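PDB 6D2S: HTH-type transcriptional regulator PrpR from Mycobacterium tuberculosis, which regulates transcription of the enzymes that break down short-chain fatty acids through the glyoxylate and methylcitrate cycles, and is needed for intracellular growth in macrophages. Local coordinates for residues A[22-27]-A[98-103]. Numbering follows the deposited sequence.
Sequences DMAAER and VGQSDL
The methyl group of A24 meets the carboxamide of Q100, a compact example of how two helical elements can touch through one small residue. CB of A24 lies 3.8 Å from OE1 of Q100 and 4.1 Å from NE2 of Q100. It approaches the amide obliquely, displaced from the plane of CD, OE1 and NE2 and beyond its O/N end, so the contact is van der Waals in character. The Q100 chain leaves with CG anti to the carbonyl carbon (chi1 -54°), then bends at chi2 (-78°), turning the amide toward helix 19-31. Against A24 the touch of L103 is slacker, CD2 of L103 coming to 4.4 Å from CB of A24, but the leucine also packs on D20 and L21 of the same helix, and its side chain lies about 6 Å from a bound sodium ion.

Q100 also touches M28 of helix 19-31 and F130 of helix 116-135, which makes its side of the contact the fuller one. The whole interface is small all the same: the two segments bury 76 Å² between them, and A24, Q100 and L103 all stay partly exposed. Separately, D22 ties helix 19-31 to the rest of the chain through salt bridges with R169 and R175.

The contact thus sets helix 19-31, at the surface, against a helix-to-helix junction: Q100 is both the first residue past helix 84-99 and the N-cap position of helix 101-109. That junction falls within the IrrE N-terminal-like region of PrpR, a sequence family of the peptidase MA clan.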
loop_
_atom_site.group_PDB
_atom_site.type_symbol
_atom_site.label_atom_id
_atom_site.label_comp_id
_atom_site.label_asym_id
_atom_site.label_seq_id
_atom_site.Cartn_x
_atom_site.Cartn_y
_atom_site.Cartn_z
ATOM N N ASP A 22 -9.770 -0.605 8.024
ATOM C CA ASP A 22 -9.848 -1.663 7.028
ATOM C C ASP A 22 -11.298 -2.097 6.832
ATOM O O ASP A 22 -11.774 -2.230 5.698
ATOM C CB ASP A 22 -8.962 -2.835 7.463
ATOM C CG ASP A 22 -8.367 -3.589 6.286
ATOM O OD1 ASP A 22 -9.148 -4.184 5.519
ATOM O OD2 ASP A 22 -7.128 -3.566 6.124
ATOM N N MET A 23 -12.019 -2.313 7.936
ATOM C CA MET A 23 -13.426 -2.704 7.854
ATOM C C MET A 23 -14.296 -1.584 7.299
ATOM O O MET A 23 -15.251 -1.845 6.557
ATOM C CB MET A 23 -13.931 -3.121 9.241
ATOM C CG MET A 23 -13.267 -4.361 9.784
ATOM S SD MET A 23 -13.915 -5.835 8.954
ATOM C CE MET A 23 -15.553 -5.959 9.680
ATOM N N ALA A 24 -14.008 -0.328 7.666
ATOM C CA ALA A 24 -14.808 0.772 7.132
ATOM C C ALA A 24 -14.674 0.858 5.614
ATOM O O ALA A 24 -15.666 1.062 4.907
ATOM C CB ALA A 24 -14.406 2.094 7.784
ATOM N N ALA A 25 -13.454 0.697 5.100
ATOM C CA ALA A 25 -13.240 0.718 3.655
ATOM C C ALA A 25 -13.994 -0.417 2.976
ATOM O O ALA A 25 -14.684 -0.214 1.968
ATOM C CB ALA A 25 -11.741 0.617 3.347
ATOM N N GLU A 26 -13.870 -1.630 3.521
ATOM C CA GLU A 26 -14.507 -2.784 2.899
ATOM C C GLU A 26 -16.025 -2.655 2.941
ATOM O O GLU A 26 -16.715 -2.977 1.964
ATOM C CB GLU A 26 -14.046 -4.070 3.601
ATOM C CG GLU A 26 -14.450 -5.328 2.847
ATOM C CD GLU A 26 -13.849 -6.593 3.441
ATOM O OE1 GLU A 26 -13.483 -6.578 4.639
ATOM O OE2 GLU A 26 -13.761 -7.606 2.712
ATOM N N ARG A 27 -16.565 -2.180 4.062
ATOM C CA ARG A 27 -18.014 -2.013 4.146
ATOM C C ARG A 27 -18.497 -0.915 3.206
ATOM O O ARG A 27 -19.546 -1.058 2.563
ATOM C CB ARG A 27 -18.423 -1.734 5.594
ATOM C CG ARG A 27 -18.166 -2.936 6.509
ATOM C CD ARG A 27 -18.675 -2.749 7.939
ATOM N NE ARG A 27 -17.828 -1.854 8.727
ATOM C CZ ARG A 27 -17.710 -1.915 10.049
ATOM N NH1 ARG A 27 -18.370 -2.839 10.733
ATOM N NH2 ARG A 27 -16.922 -1.059 10.687
ATOM N N VAL A 98 -11.882 13.296 4.573
ATOM C CA VAL A 98 -13.105 14.078 4.773
ATOM C C VAL A 98 -14.214 13.276 5.447
ATOM O O VAL A 98 -15.048 13.845 6.160
ATOM C CB VAL A 98 -13.629 14.679 3.448
ATOM C CG1 VAL A 98 -12.559 15.540 2.772
ATOM C CG2 VAL A 98 -14.175 13.599 2.520
ATOM N N GLY A 99 -14.251 11.969 5.222
ATOM C CA GLY A 99 -15.350 11.154 5.715
ATOM C C GLY A 99 -15.000 10.190 6.826
ATOM O O GLY A 99 -15.891 9.605 7.447
ATOM N N GLN A 100 -13.704 9.994 7.081
ATOM C CA GLN A 100 -13.249 9.164 8.190
ATOM C C GLN A 100 -12.350 9.953 9.132
ATOM O O GLN A 100 -11.535 9.363 9.840
ATOM C CB GLN A 100 -12.506 7.924 7.683
ATOM C CG GLN A 100 -13.278 7.093 6.675
ATOM C CD GLN A 100 -14.333 6.223 7.319
ATOM O OE1 GLN A 100 -14.201 5.818 8.472
ATOM N NE2 GLN A 100 -15.388 5.931 6.575
ATOM N N SER A 101 -12.489 11.281 9.140
ATOM C CA SER A 101 -11.595 12.138 9.915
ATOM C C SER A 101 -11.684 11.845 11.411
ATOM O O SER A 101 -10.658 11.761 12.099
ATOM C CB SER A 101 -11.932 13.604 9.630
ATOM O OG SER A 101 -10.947 14.464 10.158
ATOM N N ASP A 102 -12.905 11.720 11.944
ATOM C CA ASP A 102 -13.063 11.439 13.369
ATOM C C ASP A 102 -12.503 10.068 13.725
ATOM O O ASP A 102 -11.863 9.901 14.771
ATOM C CB ASP A 102 -14.535 11.516 13.772
ATOM C CG ASP A 102 -15.059 12.941 13.858
ATOM O OD1 ASP A 102 -14.285 13.903 13.666
ATOM O OD2 ASP A 102 -16.269 13.091 14.130
ATOM N N LEU A 103 -12.747 9.071 12.871
ATOM C CA LEU A 103 -12.203 7.740 13.111
ATOM C C LEU A 103 -10.677 7.763 13.094
ATOM O O LEU A 103 -10.023 7.194 13.974
ATOM C CB LEU A 103 -12.743 6.755 12.066
ATOM C CG LEU A 103 -12.210 5.321 12.178
ATOM C CD1 LEU A 103 -12.391 4.763 13.590
ATOM C CD2 LEU A 103 -12.871 4.389 11.151
#